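PDB 6EEW: aromatic-L-amino-acid decarboxylase from Catharanthus roseus, which catalyses the pyridoxal 5'-phosphate-dependent decarboxylation of L-tryptophan to tryptamine and of 5-hydroxy-L-tryptophan to serotonin. Local coordinates for residues 237-240 and 241-245; 437-440 and 441-445; 487-490 and 491-495. All blocks are in the same frame, centred on the assembly; numbering follows the deposited sequence.

Interaction 1. Residues 237-240 and 241-245; sequences VLRK and MVEDD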
loop_
_atom_site.group_PDB
_atom_site.type_symbol
_atom_site.label_atom_id
_atom_site.label_comp_id
_atom_site.label_asym_id
_atom_site.label_seq_id
_atom_site.Cartn_x
_atom_site.Cartn_y
_atom_site.Cartn_z
ATOM N N VAL A 237 17.811 -31.242 2.298
ATOM C CA VAL A 237 18.349 -30.411 1.220
ATOM C C VAL A 237 18.810 -29.061 1.761
ATOM O O VAL A 237 19.938 -28.607 1.508
ATOM C CB VAL A 237 17.293 -30.241 0.108
ATOM C CG1 VAL A 237 17.755 -29.215 -0.926
ATOM C CG2 VAL A 237 17.015 -31.574 -0.567
ATOM N N LEU A 238 17.938 -28.403 2.518
ATOM C CA LEU A 238 18.271 -27.094 3.061
ATOM C C LEU A 238 19.458 -27.166 4.011
ATOM O O LEU A 238 20.310 -26.272 4.011
ATOM C CB LEU A 238 17.053 -26.513 3.771
ATOM C CG LEU A 238 17.210 -25.218 4.561
ATOM C CD1 LEU A 238 17.647 -24.063 3.662
ATOM C CD2 LEU A 238 15.887 -24.882 5.277
ATOM N N ARG A 239 19.516 -28.202 4.852
ATOM C CA ARG A 239 20.629 -28.308 5.782
ATOM C C ARG A 239 21.932 -28.454 5.031
ATOM O O ARG A 239 22.942 -27.830 5.384
ATOM C CB ARG A 239 20.456 -29.495 6.716
ATOM C CG ARG A 239 21.747 -29.814 7.449
ATOM C CD ARG A 239 21.572 -30.970 8.387
ATOM N NE ARG A 239 20.613 -30.647 9.435
ATOM C CZ ARG A 239 20.916 -29.970 10.533
ATOM N NH1 ARG A 239 22.165 -29.545 10.734
ATOM N NH2 ARG A 239 19.970 -29.730 11.432
ATOM N N LYS A 240 21.929 -29.284 3.989
ATOM C CA LYS A 240 23.138 -29.459 3.197
ATOM C C LYS A 240 23.572 -28.124 2.595
ATOM O O LYS A 240 24.751 -27.740 2.670
ATOM C CB LYS A 240 22.891 -30.506 2.111
ATOM C CG LYS A 240 24.091 -30.765 1.232
ATOM C CD LYS A 240 25.254 -31.209 2.110
ATOM C CE LYS A 240 26.515 -31.461 1.312
ATOM N NZ LYS A 240 27.655 -31.762 2.219
ATOM N N MET A 241 22.614 -27.376 2.035
ATOM C CA MET A 241 22.937 -26.075 1.450
ATOM C C MET A 241 23.496 -25.116 2.497
ATOM O O MET A 241 24.506 -24.440 2.263
ATOM C CB MET A 241 21.700 -25.476 0.776
ATOM C CG MET A 241 21.180 -26.276 -0.419
ATOM S SD MET A 241 19.587 -25.685 -1.038
ATOM C CE MET A 241 20.017 -24.022 -1.562
ATOM N N VAL A 242 22.843 -25.031 3.654
ATOM C CA VAL A 242 23.279 -24.102 4.692
ATOM C C VAL A 242 24.684 -24.447 5.161
ATOM O O VAL A 242 25.528 -23.562 5.348
ATOM C CB VAL A 242 22.282 -24.098 5.865
ATOM C CG1 VAL A 242 22.833 -23.287 7.030
ATOM C CG2 VAL A 242 20.923 -23.547 5.422
ATOM N N GLU A 243 24.971 -25.734 5.342
ATOM C CA GLU A 243 26.280 -26.100 5.868
ATOM C C GLU A 243 27.376 -25.880 4.832
ATOM O O GLU A 243 28.507 -25.520 5.189
ATOM C CB GLU A 243 26.244 -27.542 6.376
ATOM C CG GLU A 243 25.386 -27.660 7.638
ATOM C CD GLU A 243 25.243 -29.082 8.159
ATOM O OE1 GLU A 243 25.346 -30.032 7.348
ATOM O OE2 GLU A 243 25.002 -29.247 9.378
ATOM N N ASP A 244 27.066 -26.082 3.548
ATOM C CA ASP A 244 28.042 -25.739 2.520
ATOM C C ASP A 244 28.285 -24.235 2.483
ATOM O O ASP A 244 29.428 -23.788 2.309
ATOM C CB ASP A 244 27.584 -26.269 1.162
ATOM C CG ASP A 244 27.607 -27.800 1.095
ATOM O OD1 ASP A 244 28.163 -28.435 2.019
ATOM O OD2 ASP A 244 27.065 -28.372 0.125
ATOM N N ASP A 245 27.232 -23.433 2.675
ATOM C CA ASP A 245 27.419 -21.987 2.701
ATOM C C ASP A 245 28.268 -21.561 3.888
ATOM O O ASP A 245 29.114 -20.666 3.765
ATOM C CB ASP A 245 26.070 -21.277 2.736
ATOM C CG ASP A 245 25.377 -21.311 1.405
ATOM O OD1 ASP A 245 26.088 -21.355 0.374
ATOM O OD2 ASP A 245 24.129 -21.285 1.384
#

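Interaction 2. Residues 437-440 and 441-445; sequences HVEE and VNKKL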
loop_
_atom_site.group_PDB
_atom_site.type_symbol
_atom_site.label_atom_id
_atom_site.label_comp_id
_atom_site.label_asym_id
_atom_site.label_seq_id
_atom_site.Cartn_x
_atom_site.Cartn_y
_atom_site.Cartn_z
ATOM N N HIS A 437 1.155 -34.447 -28.255
ATOM C CA HIS A 437 1.951 -34.261 -27.049
ATOM C C HIS A 437 1.061 -33.819 -25.893
ATOM O O HIS A 437 0.211 -32.937 -26.048
ATOM C CB HIS A 437 3.061 -33.238 -27.290
ATOM C CG HIS A 437 4.093 -33.193 -26.204
ATOM N ND1 HIS A 437 3.950 -32.418 -25.072
ATOM C CD2 HIS A 437 5.282 -33.829 -26.075
ATOM C CE1 HIS A 437 5.007 -32.576 -24.295
ATOM N NE2 HIS A 437 5.831 -33.428 -24.880
ATOM N N VAL A 438 1.260 -34.444 -24.729
ATOM C CA VAL A 438 0.398 -34.190 -23.576
ATOM C C VAL A 438 0.301 -32.697 -23.271
ATOM O O VAL A 438 -0.795 -32.169 -23.018
ATOM C CB VAL A 438 0.908 -34.991 -22.363
ATOM C CG1 VAL A 438 2.292 -34.502 -21.950
ATOM C CG2 VAL A 438 -0.077 -34.897 -21.203
ATOM N N GLU A 439 1.435 -31.987 -23.314
ATOM C CA GLU A 439 1.432 -30.561 -22.991
ATOM C C GLU A 439 0.526 -29.777 -23.940
ATOM O O GLU A 439 -0.260 -28.926 -23.505
ATOM C CB GLU A 439 2.856 -29.998 -23.007
ATOM C CG GLU A 439 2.928 -28.559 -22.479
ATOM C CD GLU A 439 4.352 -28.050 -22.246
ATOM O OE1 GLU A 439 5.159 -28.788 -21.637
ATOM O OE2 GLU A 439 4.656 -26.900 -22.647
ATOM N N GLU A 440 0.618 -30.050 -25.244
ATOM C CA GLU A 440 -0.247 -29.349 -26.189
ATOM C C GLU A 440 -1.711 -29.715 -25.988
ATOM O O GLU A 440 -2.591 -28.863 -26.146
ATOM C CB GLU A 440 0.189 -29.618 -27.627
ATOM C CG GLU A 440 1.330 -28.719 -28.091
ATOM C CD GLU A 440 0.978 -27.231 -28.002
ATOM O OE1 GLU A 440 -0.101 -26.837 -28.500
ATOM O OE2 GLU A 440 1.780 -26.457 -27.437
ATOM N N VAL A 441 -2.002 -30.979 -25.664
ATOM C CA VAL A 441 -3.392 -31.385 -25.460
ATOM C C VAL A 441 -3.997 -30.604 -24.301
ATOM O O VAL A 441 -5.102 -30.050 -24.399
ATOM C CB VAL A 441 -3.483 -32.901 -25.215
ATOM C CG1 VAL A 441 -4.933 -33.313 -24.990
ATOM C CG2 VAL A 441 -2.860 -33.683 -26.370
ATOM N N ASN A 442 -3.267 -30.528 -23.192
ATOM C CA ASN A 442 -3.797 -29.810 -22.042
ATOM C C ASN A 442 -3.865 -28.308 -22.307
ATOM O O ASN A 442 -4.795 -27.633 -21.842
ATOM C CB ASN A 442 -2.934 -30.118 -20.817
ATOM C CG ASN A 442 -3.196 -31.509 -20.253
ATOM O OD1 ASN A 442 -4.217 -31.755 -19.608
ATOM N ND2 ASN A 442 -2.268 -32.430 -20.503
ATOM N N LYS A 443 -2.911 -27.771 -23.073
ATOM C CA LYS A 443 -2.945 -26.353 -23.420
ATOM C C LYS A 443 -4.159 -26.026 -24.279
ATOM O O LYS A 443 -4.825 -25.002 -24.075
ATOM C CB LYS A 443 -1.649 -25.981 -24.137
ATOM C CG LYS A 443 -1.171 -24.569 -23.870
ATOM C CD LYS A 443 0.036 -24.232 -24.743
ATOM C CE LYS A 443 1.055 -25.371 -24.748
ATOM N NZ LYS A 443 1.552 -25.716 -23.384
ATOM N N LYS A 444 -4.471 -26.898 -25.238
ATOM C CA LYS A 444 -5.658 -26.709 -26.062
ATOM C C LYS A 444 -6.924 -26.767 -25.219
ATOM O O LYS A 444 -7.851 -25.970 -25.418
ATOM C CB LYS A 444 -5.700 -27.769 -27.161
ATOM C CG LYS A 444 -6.860 -27.623 -28.127
ATOM C CD LYS A 444 -6.979 -26.192 -28.643
ATOM C CE LYS A 444 -7.842 -26.127 -29.896
ATOM N NZ LYS A 444 -9.108 -26.899 -29.748
ATOM N N LEU A 445 -6.987 -27.706 -24.274
ATOM C CA LEU A 445 -8.162 -27.781 -23.412
ATOM C C LEU A 445 -8.328 -26.496 -22.606
ATOM O O LEU A 445 -9.431 -25.937 -22.522
ATOM C CB LEU A 445 -8.061 -28.984 -22.479
ATOM C CG LEU A 445 -9.238 -29.089 -21.508
ATOM C CD1 LEU A 445 -10.536 -29.257 -22.288
ATOM C CD2 LEU A 445 -9.033 -30.230 -20.531
#

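Interaction 3. Residues 487-490 and 491-495; sequences DLIQ and KLTDD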
loop_
_atom_site.group_PDB
_atom_site.type_symbol
_atom_site.label_atom_id
_atom_site.label_comp_id
_atom_site.label_asym_id
_atom_site.label_seq_id
_atom_site.Cartn_x
_atom_site.Cartn_y
_atom_site.Cartn_z
ATOM N N ASP A 487 -18.809 -30.278 -15.908
ATOM C CA ASP A 487 -19.542 -30.699 -17.101
ATOM C C ASP A 487 -18.930 -30.090 -18.358
ATOM O O ASP A 487 -18.724 -30.782 -19.364
ATOM C CB ASP A 487 -21.014 -30.300 -16.980
ATOM C CG ASP A 487 -21.759 -31.124 -15.952
ATOM O OD1 ASP A 487 -21.366 -32.283 -15.721
ATOM O OD2 ASP A 487 -22.727 -30.599 -15.355
ATOM N N LEU A 488 -18.618 -28.792 -18.313
ATOM C CA LEU A 488 -18.036 -28.120 -19.469
ATOM C C LEU A 488 -16.680 -28.709 -19.819
ATOM O O LEU A 488 -16.355 -28.897 -20.999
ATOM C CB LEU A 488 -17.901 -26.624 -19.188
ATOM C CG LEU A 488 -17.270 -25.765 -20.292
ATOM C CD1 LEU A 488 -18.142 -25.741 -21.534
ATOM C CD2 LEU A 488 -16.920 -24.353 -19.814
ATOM N N ILE A 489 -15.853 -28.961 -18.804
ATOM C CA ILE A 489 -14.540 -29.553 -19.033
ATOM C C ILE A 489 -14.687 -30.879 -19.763
ATOM O O ILE A 489 -13.984 -31.152 -20.745
ATOM C CB ILE A 489 -13.785 -29.713 -17.701
ATOM C CG1 ILE A 489 -13.547 -28.333 -17.066
ATOM C CG2 ILE A 489 -12.494 -30.484 -17.913
ATOM C CD1 ILE A 489 -12.863 -28.363 -15.717
ATOM N N GLN A 490 -15.631 -31.713 -19.311
ATOM C CA GLN A 490 -15.831 -33.002 -19.961
ATOM C C GLN A 490 -16.323 -32.829 -21.394
ATOM O O GLN A 490 -15.885 -33.553 -22.297
ATOM C CB GLN A 490 -16.805 -33.861 -19.153
ATOM C CG GLN A 490 -16.164 -34.578 -17.975
ATOM C CD GLN A 490 -17.107 -35.553 -17.295
ATOM O OE1 GLN A 490 -18.243 -35.212 -16.955
ATOM N NE2 GLN A 490 -16.647 -36.788 -17.120
ATOM N N LYS A 491 -17.238 -31.883 -21.627
ATOM C CA LYS A 491 -17.719 -31.662 -22.990
ATOM C C LYS A 491 -16.581 -31.236 -23.908
ATOM O O LYS A 491 -16.447 -31.739 -25.030
ATOM C CB LYS A 491 -18.834 -30.615 -23.024
ATOM C CG LYS A 491 -19.334 -30.349 -24.453
ATOM C CD LYS A 491 -20.440 -29.306 -24.522
ATOM C CE LYS A 491 -19.929 -27.908 -24.206
ATOM N NZ LYS A 491 -20.967 -26.862 -24.457
ATOM N N LEU A 492 -15.760 -30.290 -23.453
ATOM C CA LEU A 492 -14.666 -29.815 -24.290
ATOM C C LEU A 492 -13.615 -30.894 -24.499
ATOM O O LEU A 492 -12.964 -30.931 -25.548
ATOM C CB LEU A 492 -14.044 -28.561 -23.679
ATOM C CG LEU A 492 -14.996 -27.366 -23.605
ATOM C CD1 LEU A 492 -14.306 -26.132 -23.031
ATOM C CD2 LEU A 492 -15.582 -27.082 -24.975
ATOM N N THR A 493 -13.448 -31.793 -23.528
ATOM C CA THR A 493 -12.534 -32.909 -23.728
ATOM C C THR A 493 -13.084 -33.876 -24.767
ATOM O O THR A 493 -12.344 -34.341 -25.638
ATOM C CB THR A 493 -12.283 -33.629 -22.405
ATOM O OG1 THR A 493 -11.691 -32.719 -21.469
ATOM C CG2 THR A 493 -11.354 -34.818 -22.610
ATOM N N ASP A 494 -14.388 -34.159 -24.716
ATOM C CA ASP A 494 -14.999 -34.997 -25.746
ATOM C C ASP A 494 -14.805 -34.384 -27.126
ATOM O O ASP A 494 -14.333 -35.050 -28.054
ATOM C CB ASP A 494 -16.486 -35.208 -25.455
ATOM C CG ASP A 494 -16.730 -36.005 -24.182
ATOM O OD1 ASP A 494 -15.803 -36.716 -23.730
ATOM O OD2 ASP A 494 -17.850 -35.922 -23.630
ATOM N N ASP A 495 -15.161 -33.103 -27.271
ATOM C CA ASP A 495 -14.951 -32.410 -28.542
ATOM C C ASP A 495 -13.496 -32.483 -28.976
ATOM O O ASP A 495 -13.203 -32.588 -30.174
ATOM C CB ASP A 495 -15.391 -30.948 -28.440
ATOM C CG ASP A 495 -16.898 -30.780 -28.438
ATOM O OD1 ASP A 495 -17.615 -31.789 -28.617
ATOM O OD2 ASP A 495 -17.365 -29.635 -28.266
#

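Interaction 1. Residues 237-240 and 241-245
Leu238 and Val242, one turn apart on helix 235-247, form the tight side of this contact. The helix belongs to a beta-alpha-beta crossover, in which the chain leaves strand 220-223, the edge of the large mixed sheet, and returns as strand 251-258. CD1 of Leu238 rests against CG2 of Val242 at 3.8 Å, and both side chains settle on Tyr197 of the sheet; Leu238 also meets Leu273, and Val242 meets Phe280, on helix 270-280. Branched aliphatic groups suit this buried face, where the neighbours Leu273, Phe280 and Tyr197 offer mostly apolar surface. Val237 and Met241 continue it toward Ile223, lying alongside each other with CG1 of Val237 4.0 Å from SD of Met241. With its CG anti to its own carbonyl carbon (chi1 -64°), Met241 runs back along the helix toward that valine.

The outward side is looser and relies on charge. Lys240 bends at chi2 (58°), which swings its chain across Asp244; the resulting salt bridge, NZ to OD1 at 3.4 Å, is weak, and both residues are exposed. Arg239 occupies the border between the two sides, its long chain passing Phe280 and its NH2 forming a salt bridge with Glu279, while NH1 turns to Glu243 of the next turn. That second bridge is skewed: the carboxylate oxygen OE2 of Glu243 lies in the guanidinium plane of Arg239, but NH1, 3.2 Å away, meets this oxygen from above the carboxylate plane, 53° out of it.

Interaction 2. Residues 437-440 and 441-445
Asn442 reaches back one helical turn to Val438, and its side-chain amide lies across the valine, with ND2 3.4 Å from CG2. The same ND2 donates to the backbone oxygen of Val438 at 2.9 Å, arriving well above the carbonyl plane along a bent bond (139° at the hydrogen). The backbone N of Asn442 binds that oxygen too, at 3.0 Å and almost in line with the carbonyl, so two donors grip one acceptor. Asparagine suits the place because its amide can serve both ways: OD1 accepts from the backbone N of Leu429, tying the helix to strand 424-429.

Glu439 and Lys443 are turned differently: their chains run alongside one another in the same direction. The extended glutamate is met by a lysine bent at both chi3 and chi4 (-45° and -58°), which brings NZ over CG of Glu439 at 3.3 Å. The salt bridge from NZ to OE2 of Glu439 is long and weak at 3.4 Å, and the same lysine has a cation-pi contact with Tyr466. Glu440 slants across Lys443, its OE2 meeting CE of the lysine at 3.0 Å; that OE2 is 4.1 Å from NZ, too far for a salt bridge, though the opposite charges probably still attract.

His437 begins the helix as its N-cap. Its ring nitrogen ND1 accepts from the backbone N of Glu439 at 3.1 Å, occupying an N-H of the first turn that has no preceding carbonyl to bind.

Helix 438-451 thus lies on the antiparallel sheet, with Asn442 and Leu445 on strands 424-429 and 465-471, while Val441, Lys444 and Leu445 meet helix 479-496.

Interaction 3. Residues 487-490 and 491-495
The flat peptide carbonyl of Ile489 receives a donor on each face, and both come from Thr493. The hydroxyl OG1 donates from above the carbonyl plane, 38° out of it, at 2.9 Å; the backbone N of Thr493 comes from the opposite face, less steeply tilted, also at 2.9 Å. What puts the hydroxyl there is chi1 (-61°), which sets OG1 beside the backbone N and turned back down the helix. Threonine suits a buried spot like this, since the helix itself satisfies its polar atom while the side chain packs on Phe414 and Leu445. A valine in its place would probably leave Ile489 O with the backbone N-H as its one remaining grip from this residue.

The carboxylate of Asp494 is bound through OD1 in a salt bridge to Arg413.

Leu488 and Leu492 slant past each other, CG of Leu488 lying 4.1 Å from CD1 of Leu492. Lys491 is exposed, yet its CE lies 3.9 Å from CD1 of Leu488, so its aliphatic part packs on the leucine while NZ lies beyond.

The hydroxyl bond to the preceding turn's carbonyl is a familiar feature of threonine in helices. The helix is amphipathic: Ile489, Leu492 and Thr493 face helix 438-451, while Asp487, Lys491, Asp494 and Asp495 are exposed.

In the fold
Along the chain the three contacts follow in series, each within a single helix. Interaction 1 stands apart on helix 235-247, beside the large mixed sheet of the pyridoxal-dependent decarboxylase domain; its centre is about 38 Å from that of interaction 2 and about 47 Å from that of interaction 3. Interactions 2 and 3 belong together, their centres about 14 Å apart on helices 438-451 and 479-496, which pack against each other where CD1 of Leu445 meets OG1 of Thr493 at 3.7 Å. These helices pack beside the small antiparallel sheet of the C-terminal part. All three contacts lie away from the tryptophan- and cofactor-binding residues.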